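Local structure of type VI secretion system component (2P5Z) at residues I47-S52 / A104-R109. The protein is a component of the type VI secretion system, resembles the bacteriophage T4 tail proteins gp27 and gp5, and probably serves as a tail-like part of the injection machinery. Sequence-based numbering, arbitrary orientation.
Sequences IQFTSS and ARYEVR
Two antiparallel neighbours of a β-sheet, strands 44-51 and 104-111, pair here through Ile47-Val108, Phe49-Tyr106 and Ser51-Ala104, each a hydrogen-bonded pair with two N-H...O bonds, among them Tyr106 N to Phe49 O at 2.8 Å. Between them lie the non-hydrogen-bonded pairs Gln48-Glu107 and Thr50-Arg105, where CA-H groups approach carbonyl oxygens, as Gln48 CA does Tyr106 O at 3.2 Å. On the buried face Phe49 lies across Tyr106. With CG placed between its backbone N and carbonyl carbon (chi1 68°), the phenyl ring swings toward the partner strand, and Tyr106 CB sits over one face, 3.8 Å from the centroid of the Phe49 ring, in a CH-pi contact. The two rings, inclined by 30°, are slid apart and barely overlap. Val108 CG1 comes to the edge of the phenyl ring, 4.0 Å from Phe49 CE2. The phenol oxygen of Tyr106 bonds to the backbone of Asp53 and Ile56, while Leu19 of strand 18-21 packs on Ile47 and Val108. Strand 29-38 flanks 44-51 and strand 85-99 flanks 104-111, making this an interior pairing in the region related to phage tail baseplate proteins. On the other face the Gln48 amide bridges two charged side chains. Its OE1 accepts a nearly straight bond from Arg105 NE (3.1 Å), lying in the guanidinium plane although the donor stands above the amide carbonyl plane. Its NE2 gives a more bent bond to Glu107 OE1 (3.2 Å), the amide and carboxylate planes 19° apart. A water accepts from Gln48 NE2 and, weakly, from Arg105 NH2. With OE1 accepting and NE2 donating, the orientation of the amide is probably settled. Arg105 NH1 is hydrogen-bonded to Ser98 OG of strand 85-99.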
ATOM      1  N   ILE A  47      19.163  -3.737  18.733  1.00 46.52           N
ATOM      2  CA  ILE A  47      20.281  -4.308  19.489  1.00 39.61           C
ATOM      3  C   ILE A  47      19.770  -5.195  20.596  1.00 38.75           C
ATOM      4  O   ILE A  47      19.065  -4.738  21.499  1.00 40.84           O
ATOM      5  CB  ILE A  47      21.123  -3.201  20.113  1.00 35.67           C
ATOM      6  CG1 ILE A  47      21.611  -2.236  19.028  1.00 32.64           C
ATOM      7  CG2 ILE A  47      22.308  -3.794  20.855  1.00 37.46           C
ATOM      8  CD1 ILE A  47      22.128  -0.929  19.565  1.00 32.39           C
ATOM      9  N   GLN A  48      20.092  -6.479  20.520  1.00 43.38           N
ATOM     10  CA  GLN A  48      19.736  -7.387  21.611  1.00 45.16           C
ATOM     11  C   GLN A  48      20.859  -7.472  22.612  1.00 42.70           C
ATOM     12  O   GLN A  48      22.040  -7.392  22.261  1.00 38.51           O
ATOM     13  CB  GLN A  48      19.396  -8.781  21.115  1.00 48.02           C
ATOM     14  CG  GLN A  48      18.048  -8.872  20.472  1.00 53.34           C
ATOM     15  CD  GLN A  48      17.621 -10.300  20.225  1.00 58.14           C
ATOM     16  OE1 GLN A  48      18.129 -11.229  20.851  1.00 62.45           O
ATOM     17  NE2 GLN A  48      16.670 -10.483  19.319  1.00 58.48           N
ATOM     18  N   PHE A  49      20.479  -7.611  23.869  1.00 42.22           N
ATOM     19  CA  PHE A  49      21.456  -7.761  24.922  1.00 42.17           C
ATOM     20  C   PHE A  49      20.964  -8.629  26.070  1.00 42.64           C
ATOM     21  O   PHE A  49      19.753  -8.839  26.243  1.00 40.04           O
ATOM     22  CB  PHE A  49      21.989  -6.398  25.409  1.00 41.69           C
ATOM     23  CG  PHE A  49      20.985  -5.536  26.146  1.00 42.59           C
ATOM     24  CD1 PHE A  49      20.902  -5.570  27.539  1.00 37.97           C
ATOM     25  CD2 PHE A  49      20.190  -4.616  25.447  1.00 41.26           C
ATOM     26  CE1 PHE A  49      20.008  -4.736  28.231  1.00 41.15           C
ATOM     27  CE2 PHE A  49      19.293  -3.786  26.128  1.00 42.55           C
ATOM     28  CZ  PHE A  49      19.211  -3.838  27.530  1.00 40.66           C
ATOM     29  N   THR A  50      21.907  -9.145  26.851  1.00 40.83           N
ATOM     30  CA  THR A  50      21.531  -9.860  28.064  1.00 42.77           C
ATOM     31  C   THR A  50      21.971  -9.058  29.253  1.00 41.96           C
ATOM     32  O   THR A  50      22.887  -8.228  29.146  1.00 37.52           O
ATOM     33  CB  THR A  50      22.107 -11.285  28.134  1.00 44.88           C
ATOM     34  OG1 THR A  50      23.515 -11.249  27.839  1.00 46.62           O
ATOM     35  CG2 THR A  50      21.403 -12.174  27.119  1.00 40.94           C
ATOM     36  N   SER A  51      21.284  -9.284  30.368  1.00 41.00           N
ATOM     37  CA  SER A  51      21.573  -8.592  31.615  1.00 46.84           C
ATOM     38  C   SER A  51      21.236  -9.472  32.831  1.00 50.06           C
ATOM     39  O   SER A  51      20.316 -10.297  32.785  1.00 49.96           O
ATOM     40  CB  SER A  51      20.783  -7.292  31.692  1.00 45.34           C
ATOM     41  OG  SER A  51      21.034  -6.614  32.916  1.00 46.50           O
ATOM     42  N   SER A  52      21.972  -9.267  33.922  1.00 50.97           N
ATOM     43  CA  SER A  52      21.699  -9.936  35.204  1.00 52.43           C
ATOM     44  C   SER A  52      20.403  -9.419  35.817  1.00 48.44           C
ATOM     45  O   SER A  52      19.744 -10.109  36.591  1.00 48.10           O
ATOM     46  CB  SER A  52      22.844  -9.684  36.181  1.00 53.36           C
ATOM     47  OG  SER A  52      24.045  -9.440  35.471  1.00 61.28           O
ATOM     48  N   ALA A 104      18.189 -12.105  31.709  1.00 53.86           N
ATOM     49  CA  ALA A 104      17.074 -11.785  30.845  1.00 51.19           C
ATOM     50  C   ALA A 104      17.606 -11.238  29.547  1.00 48.10           C
ATOM     51  O   ALA A 104      18.707 -10.697  29.509  1.00 49.85           O
ATOM     52  CB  ALA A 104      16.142 -10.800  31.502  1.00 49.82           C
ATOM     53  N   ARG A 105      16.833 -11.415  28.481  1.00 46.94           N
ATOM     54  CA  ARG A 105      17.209 -10.959  27.144  1.00 45.68           C
ATOM     55  C   ARG A 105      16.364  -9.725  26.829  1.00 43.16           C
ATOM     56  O   ARG A 105      15.178  -9.689  27.142  1.00 39.69           O
ATOM     57  CB  ARG A 105      16.939 -12.083  26.150  1.00 49.21           C
ATOM     58  CG  ARG A 105      17.426 -11.888  24.740  1.00 50.15           C
ATOM     59  CD  ARG A 105      17.281 -13.213  24.027  1.00 55.71           C
ATOM     60  NE  ARG A 105      16.577 -13.118  22.745  1.00 62.04           N
ATOM     61  CZ  ARG A 105      15.411 -13.711  22.472  1.00 60.27           C
ATOM     62  NH1 ARG A 105      14.796 -14.452  23.384  1.00 55.98           N
ATOM     63  NH2 ARG A 105      14.860 -13.561  21.271  1.00 63.17           N
ATOM     64  N   TYR A 106      16.984  -8.708  26.241  1.00 40.80           N
ATOM     65  CA  TYR A 106      16.297  -7.450  25.976  1.00 40.97           C
ATOM     66  C   TYR A 106      16.601  -6.967  24.584  1.00 40.21           C
ATOM     67  O   TYR A 106      17.615  -7.356  24.006  1.00 38.97           O
ATOM     68  CB  TYR A 106      16.714  -6.345  26.957  1.00 42.10           C
ATOM     69  CG  TYR A 106      16.371  -6.639  28.393  1.00 43.75           C
ATOM     70  CD1 TYR A 106      17.319  -7.193  29.257  1.00 41.56           C
ATOM     71  CD2 TYR A 106      15.099  -6.372  28.891  1.00 42.66           C
ATOM     72  CE1 TYR A 106      17.008  -7.472  30.577  1.00 40.35           C
ATOM     73  CE2 TYR A 106      14.775  -6.649  30.208  1.00 43.49           C
ATOM     74  CZ  TYR A 106      15.735  -7.204  31.051  1.00 44.59           C
ATOM     75  OH  TYR A 106      15.417  -7.480  32.373  1.00 45.65           O
ATOM     76  N   GLU A 107      15.734  -6.103  24.053  1.00 38.47           N
ATOM     77  CA  GLU A 107      16.050  -5.414  22.807  1.00 39.74           C
ATOM     78  C   GLU A 107      15.809  -3.909  22.893  1.00 37.15           C
ATOM     79  O   GLU A 107      14.858  -3.460  23.531  1.00 34.07           O
ATOM     80  CB  GLU A 107      15.283  -6.025  21.636  1.00 41.85           C
ATOM     81  CG  GLU A 107      15.909  -5.718  20.288  1.00 49.07           C
ATOM     82  CD  GLU A 107      15.166  -6.368  19.136  1.00 55.23           C
ATOM     83  OE1 GLU A 107      15.352  -7.582  18.919  1.00 57.77           O
ATOM     84  OE2 GLU A 107      14.405  -5.664  18.433  1.00 58.78           O
ATOM     85  N   VAL A 108      16.698  -3.131  22.285  1.00 34.73           N
ATOM     86  CA  VAL A 108      16.455  -1.711  22.139  1.00 36.78           C
ATOM     87  C   VAL A 108      16.603  -1.254  20.696  1.00 41.03           C
ATOM     88  O   VAL A 108      17.386  -1.820  19.921  1.00 35.90           O
ATOM     89  CB  VAL A 108      17.354  -0.830  23.048  1.00 36.38           C
ATOM     90  CG1 VAL A 108      16.930  -0.941  24.516  1.00 30.99           C
ATOM     91  CG2 VAL A 108      18.838  -1.158  22.849  1.00 30.72           C
ATOM     92  N   ARG A 109      15.837  -0.223  20.339  1.00 42.87           N
ATOM     93  CA  ARG A 109      15.988   0.406  19.045  1.00 40.21           C
ATOM     94  C   ARG A 109      16.755   1.701  19.230  1.00 37.52           C
ATOM     95  O   ARG A 109      16.402   2.514  20.059  1.00 40.70           O
ATOM     96  CB  ARG A 109      14.624   0.670  18.415  1.00 44.49           C
ATOM     97  CG  ARG A 109      14.695   1.363  17.057  1.00 48.96           C
ATOM     98  CD  ARG A 109      13.410   1.167  16.294  1.00 52.34           C
ATOM     99  NE  ARG A 109      13.489   0.011  15.407  1.00 54.41           N
ATOM    100  CZ  ARG A 109      12.438  -0.573  14.850  1.00 51.26           C
ATOM    101  NH1 ARG A 109      11.228  -0.122  15.105  1.00 53.66           N
ATOM    102  NH2 ARG A 109      12.596  -1.617  14.059  1.00 49.42           N
TER
HETATM  103  O   HOH W   1      15.060 -12.953  18.339  1.00 53.48           O